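PDB 6FBM: gram-negative insecticidal protein, which acts as an insecticidal toxin, probably forming pores in membranes through its MACPF domain, with a beta-tripod domain that may help direct it to target cells. Local coordinates for residues Trp393-Ala396 with Lys402-Ala405; Trp456-Thr461 with Lys465-Trp470. All coordinates share one frame; numbering follows the deposited sequence.

Interactions 1 and 2 follow one another along the chain, each closing a beta hairpin within what is probably the beta-tripod domain, with contact centres about 45 and 44 Å from the centre of the chain. Strand 393-394 pairs with strand 403-410 in one antiparallel sheet, strand 450-457 with strand 468-473 in another. The contact centres are about 11 Å apart, and the indole of Trp393 bridges them: its NE1 donates to Lys465 O (3.1 Å), while its ring carbon CD2 packs on Val467 CG1. Both hairpins place a tryptophan and an aspartate at matching positions, consistent with related hairpins packed against each other in this domain.

Interaction 1. Residues Trp393-Ala396 with Lys402-Ala405; sequences WDDA and KDYA
The Trp393 indole and the Tyr404 side chain extend alongside each other in a common direction across an antiparallel beta hairpin whose strands 393-394 and 403-410 belong to the probable beta-tripod domain. With CG anti to the backbone N (chi1 170°), the indole runs forward beneath its own chain, and its six-membered ring meets Tyr404: CZ3 comes obliquely to within 3.1 Å of Tyr404 O, and CH2 rests 3.8 Å from Tyr404 CB. The amide N of Asp395 sits over one face of the indole, near its rim.

On the sheet face that carries Asp394 and Ala405, a non-hydrogen-bonded pair, the two CB atoms meet at 4.1 Å.

At the loop end, a chi1 of 83° tucks the Asp395 carboxylate in over its own backbone and turns it towards residues 402-404. There OD1 accepts a weak, long bond from Tyr404 N (3.4 Å) and a further hydrogen bond from the hydroxyl of Tyr429. OD2 meets the edge of the Tyr404 ring near its plane, 3.5 Å from CD2, the carboxylate being turned almost perpendicular to the ring. Tyr404 is held at its far end as well, its OH bonded to Ser333 O.

Asp403 crosses Asp395 at about a right angle, and their OD1 atoms come within 3.1 Å; this proximity of like charges could raise the proton affinity of the pair, an effect probably partly offset by the donors to Asp395 OD1. An Asx turn starts at Asp394, whose OD1 uses its anti lone pair to accept from Ala396 N at 3.3 Å.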
loop_
_atom_site.group_PDB
_atom_site.type_symbol
_atom_site.label_atom_id
_atom_site.label_comp_id
_atom_site.label_asym_id
_atom_site.label_seq_id
_atom_site.Cartn_x
_atom_site.Cartn_y
_atom_site.Cartn_z
ATOM N N TRP A 393 -74.345 -26.650 24.168
ATOM C CA TRP A 393 -75.466 -27.407 24.708
ATOM C C TRP A 393 -75.015 -28.776 25.166
ATOM O O TRP A 393 -74.121 -29.361 24.575
ATOM C CB TRP A 393 -76.507 -27.596 23.611
ATOM C CG TRP A 393 -77.613 -28.551 23.922
ATOM C CD1 TRP A 393 -78.786 -28.267 24.561
ATOM C CD2 TRP A 393 -77.662 -29.951 23.601
ATOM N NE1 TRP A 393 -79.557 -29.400 24.668
ATOM C CE2 TRP A 393 -78.894 -30.449 24.087
ATOM C CE3 TRP A 393 -76.790 -30.828 22.964
ATOM C CZ2 TRP A 393 -79.267 -31.783 23.951
ATOM C CZ3 TRP A 393 -77.164 -32.154 22.832
ATOM C CH2 TRP A 393 -78.388 -32.617 23.321
ATOM N N ASP A 394 -75.673 -29.278 26.209
ATOM C CA ASP A 394 -75.615 -30.693 26.572
ATOM C C ASP A 394 -76.988 -31.204 27.016
ATOM O O ASP A 394 -77.915 -30.414 27.153
ATOM C CB ASP A 394 -74.528 -30.943 27.639
ATOM C CG ASP A 394 -74.653 -30.043 28.837
ATOM O OD1 ASP A 394 -75.539 -30.255 29.663
ATOM O OD2 ASP A 394 -73.845 -29.123 28.969
ATOM N N ASP A 395 -77.097 -32.527 27.238
ATOM C CA ASP A 395 -78.367 -33.198 27.606
ATOM C C ASP A 395 -78.608 -33.322 29.117
ATOM O O ASP A 395 -79.386 -34.182 29.544
ATOM C CB ASP A 395 -78.472 -34.578 26.940
ATOM C CG ASP A 395 -77.737 -35.680 27.711
ATOM O OD1 ASP A 395 -76.592 -35.451 28.163
ATOM O OD2 ASP A 395 -78.313 -36.780 27.886
ATOM N N ALA A 396 -77.952 -32.485 29.927
ATOM C CA ALA A 396 -78.167 -32.490 31.382
ATOM C C ALA A 396 -79.640 -32.250 31.655
ATOM O O ALA A 396 -80.220 -31.282 31.120
ATOM C CB ALA A 396 -77.309 -31.428 32.061
ATOM N N LYS A 402 -76.407 -42.078 28.775
ATOM C CA LYS A 402 -75.397 -41.567 27.861
ATOM C C LYS A 402 -75.645 -40.063 27.592
ATOM O O LYS A 402 -76.747 -39.517 27.816
ATOM C CB LYS A 402 -75.316 -42.406 26.585
ATOM C CG LYS A 402 -75.131 -43.896 26.841
ATOM C CD LYS A 402 -74.778 -44.754 25.650
ATOM C CE LYS A 402 -75.832 -44.848 24.534
ATOM N NZ LYS A 402 -77.257 -45.142 24.853
ATOM N N ASP A 403 -74.572 -39.391 27.186
ATOM C CA ASP A 403 -74.533 -37.939 27.043
ATOM C C ASP A 403 -74.422 -37.478 25.584
ATOM O O ASP A 403 -73.901 -38.195 24.715
ATOM C CB ASP A 403 -73.384 -37.377 27.886
ATOM C CG ASP A 403 -73.607 -37.567 29.386
ATOM O OD1 ASP A 403 -74.727 -37.285 29.885
ATOM O OD2 ASP A 403 -72.655 -38.014 30.054
ATOM N N TYR A 404 -74.964 -36.298 25.338
ATOM C CA TYR A 404 -75.141 -35.741 24.007
ATOM C C TYR A 404 -74.846 -34.270 24.125
ATOM O O TYR A 404 -75.427 -33.611 24.975
ATOM C CB TYR A 404 -76.581 -35.939 23.525
ATOM C CG TYR A 404 -76.983 -37.384 23.556
ATOM C CD1 TYR A 404 -76.760 -38.222 22.462
ATOM C CD2 TYR A 404 -77.551 -37.933 24.698
ATOM C CE1 TYR A 404 -77.103 -39.567 22.514
ATOM C CE2 TYR A 404 -77.887 -39.278 24.765
ATOM C CZ TYR A 404 -77.674 -40.085 23.679
ATOM O OH TYR A 404 -78.006 -41.405 23.748
ATOM N N ALA A 405 -73.948 -33.749 23.290
ATOM C CA ALA A 405 -73.526 -32.356 23.416
ATOM C C ALA A 405 -73.151 -31.726 22.102
ATOM O O ALA A 405 -72.715 -32.415 21.188
ATOM C CB ALA A 405 -72.355 -32.266 24.379
#

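Interaction 2. Residues Trp456-Thr461 with Lys465-Trp470; sequences WWDKGT and KDVSLW
Backbone and side-chain hydrogen bonds together tie Trp456-Asp458 to Val467-Leu469 in this antiparallel beta hairpin, whose connecting loop begins with a type II turn from Asp458 to Thr461. Leu469 N donates to Trp456 O at 2.8 Å in a nearly straight bond, and Asp458 N donates to Val467 O at 3.2 Å. In return, Val467 N reaches Asp458 OD1 at 3.1 Å from well above the carboxylate plane, so the aspartate grips both the NH and the C=O of one residue. The hydroxyl of Tyr489 also bonds OD1. Asp466 OD1 lies 4.2 Å from Asp458 OD1, a proximity of like charges that the two donors on the latter probably ease.

Apolar contacts gather around Trp456. A chi1 of -179° carries its indole forward alongside its own chain, with the amide N of Asp458 over one face, towards the rim; CZ3 touches Val467 CG1 at 3.7 Å, while Leu469 CG comes up at the ring edge by CE3.

On the face shared by Trp457 and Ser468, the serine hydroxyl bonds the carbonyl of Asn488, and Ser468 OG meets the edge of the Trp457 ring, in its plane, 3.5 Å from CE3.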
loop_
_atom_site.group_PDB
_atom_site.type_symbol
_atom_site.label_atom_id
_atom_site.label_comp_id
_atom_site.label_asym_id
_atom_site.label_seq_id
_atom_site.Cartn_x
_atom_site.Cartn_y
_atom_site.Cartn_z
ATOM N N TRP A 456 -81.519 -30.041 12.865
ATOM C CA TRP A 456 -81.948 -30.799 14.048
ATOM C C TRP A 456 -82.095 -29.872 15.265
ATOM O O TRP A 456 -81.544 -28.776 15.284
ATOM C CB TRP A 456 -80.908 -31.862 14.342
ATOM C CG TRP A 456 -81.146 -32.773 15.505
ATOM C CD1 TRP A 456 -81.816 -33.940 15.483
ATOM C CD2 TRP A 456 -80.649 -32.623 16.842
ATOM N NE1 TRP A 456 -81.785 -34.536 16.713
ATOM C CE2 TRP A 456 -81.071 -33.746 17.569
ATOM C CE3 TRP A 456 -79.882 -31.652 17.486
ATOM C CZ2 TRP A 456 -80.765 -33.932 18.918
ATOM C CZ3 TRP A 456 -79.571 -31.847 18.839
ATOM C CH2 TRP A 456 -80.015 -32.973 19.529
ATOM N N TRP A 457 -82.905 -30.302 16.224
ATOM C CA TRP A 457 -82.976 -29.719 17.564
ATOM C C TRP A 457 -83.246 -30.846 18.549
ATOM O O TRP A 457 -83.622 -31.951 18.151
ATOM C CB TRP A 457 -84.050 -28.618 17.724
ATOM C CG TRP A 457 -85.382 -28.855 17.045
ATOM C CD1 TRP A 457 -86.004 -30.055 16.815
ATOM C CD2 TRP A 457 -86.270 -27.848 16.534
ATOM N NE1 TRP A 457 -87.194 -29.863 16.164
ATOM C CE2 TRP A 457 -87.391 -28.520 15.978
ATOM C CE3 TRP A 457 -86.231 -26.442 16.486
ATOM C CZ2 TRP A 457 -88.460 -27.833 15.385
ATOM C CZ3 TRP A 457 -87.278 -25.770 15.888
ATOM C CH2 TRP A 457 -88.380 -26.464 15.336
ATOM N N ASP A 458 -83.059 -30.562 19.831
ATOM C CA ASP A 458 -83.109 -31.600 20.850
ATOM C C ASP A 458 -84.485 -31.834 21.434
ATOM O O ASP A 458 -84.624 -32.657 22.326
ATOM C CB ASP A 458 -82.112 -31.278 21.981
ATOM C CG ASP A 458 -82.624 -30.217 22.948
ATOM O OD1 ASP A 458 -82.996 -29.131 22.478
ATOM O OD2 ASP A 458 -82.628 -30.456 24.156
ATOM N N LYS A 459 -85.515 -31.119 20.966
ATOM C CA LYS A 459 -86.815 -31.186 21.643
ATOM C C LYS A 459 -87.376 -32.616 21.639
ATOM O O LYS A 459 -87.274 -33.337 20.646
ATOM C CB LYS A 459 -87.784 -30.122 21.156
ATOM C CG LYS A 459 -88.346 -30.301 19.772
ATOM C CD LYS A 459 -88.417 -28.951 19.017
ATOM C CE LYS A 459 -89.246 -27.867 19.649
ATOM N NZ LYS A 459 -89.730 -26.888 18.592
ATOM N N GLY A 460 -87.897 -33.009 22.802
ATOM C CA GLY A 460 -88.201 -34.396 23.116
ATOM C C GLY A 460 -87.229 -35.014 24.105
ATOM O O GLY A 460 -87.613 -35.908 24.865
ATOM N N THR A 461 -85.973 -34.560 24.087
ATOM C CA THR A 461 -84.929 -35.094 24.991
ATOM C C THR A 461 -85.234 -34.816 26.477
ATOM O O THR A 461 -84.947 -35.638 27.353
ATOM C CB THR A 461 -83.522 -34.576 24.573
ATOM O OG1 THR A 461 -82.484 -35.429 25.088
ATOM C CG2 THR A 461 -83.295 -33.173 25.050
ATOM N N LYS A 465 -81.381 -27.255 29.008
ATOM C CA LYS A 465 -80.875 -26.414 27.936
ATOM C C LYS A 465 -81.408 -26.932 26.624
ATOM O O LYS A 465 -81.750 -28.112 26.493
ATOM C CB LYS A 465 -79.355 -26.387 27.909
ATOM C CG LYS A 465 -78.686 -26.066 29.245
ATOM C CD LYS A 465 -77.206 -25.976 29.114
ATOM C CE LYS A 465 -76.453 -26.602 30.308
ATOM N NZ LYS A 465 -75.153 -25.875 30.433
ATOM N N ASP A 466 -81.470 -26.034 25.657
ATOM C CA ASP A 466 -81.988 -26.334 24.336
ATOM C C ASP A 466 -80.930 -26.033 23.277
ATOM O O ASP A 466 -80.016 -25.234 23.495
ATOM C CB ASP A 466 -83.230 -25.477 24.074
ATOM C CG ASP A 466 -84.367 -25.737 25.057
ATOM O OD1 ASP A 466 -84.400 -26.819 25.719
ATOM O OD2 ASP A 466 -85.244 -24.846 25.108
ATOM N N VAL A 467 -81.054 -26.704 22.128
ATOM C CA VAL A 467 -80.192 -26.428 20.974
ATOM C C VAL A 467 -80.886 -26.752 19.678
ATOM O O VAL A 467 -81.678 -27.682 19.613
ATOM C CB VAL A 467 -78.859 -27.210 21.058
ATOM C CG1 VAL A 467 -79.056 -28.703 20.801
ATOM C CG2 VAL A 467 -77.815 -26.615 20.125
ATOM N N SER A 468 -80.571 -25.956 18.661
ATOM C CA SER A 468 -80.959 -26.209 17.282
ATOM C C SER A 468 -79.730 -26.003 16.386
ATOM O O SER A 468 -79.011 -25.017 16.539
ATOM C CB SER A 468 -82.078 -25.256 16.847
ATOM O OG SER A 468 -83.162 -25.274 17.759
ATOM N N LEU A 469 -79.518 -26.922 15.451
ATOM C CA LEU A 469 -78.402 -26.863 14.520
ATOM C C LEU A 469 -78.874 -26.264 13.200
ATOM O O LEU A 469 -79.772 -26.789 12.553
ATOM C CB LEU A 469 -77.820 -28.259 14.298
ATOM C CG LEU A 469 -77.530 -29.062 15.551
ATOM C CD1 LEU A 469 -76.886 -30.371 15.145
ATOM C CD2 LEU A 469 -76.648 -28.310 16.544
ATOM N N TRP A 470 -78.235 -25.171 12.811
ATOM C CA TRP A 470 -78.597 -24.391 11.646
ATOM C C TRP A 470 -77.403 -24.269 10.707
ATOM O O TRP A 470 -76.254 -24.274 11.152
ATOM C CB TRP A 470 -79.033 -22.990 12.100
ATOM C CG TRP A 470 -80.351 -22.960 12.818
ATOM C CD1 TRP A 470 -80.560 -23.005 14.176
ATOM C CD2 TRP A 470 -81.648 -22.885 12.222
ATOM N NE1 TRP A 470 -81.903 -22.959 14.450
ATOM C CE2 TRP A 470 -82.592 -22.887 13.267
ATOM C CE3 TRP A 470 -82.107 -22.824 10.903
ATOM C CZ2 TRP A 470 -83.976 -22.834 13.030
ATOM C CZ3 TRP A 470 -83.490 -22.742 10.664
ATOM C CH2 TRP A 470 -84.404 -22.751 11.729
#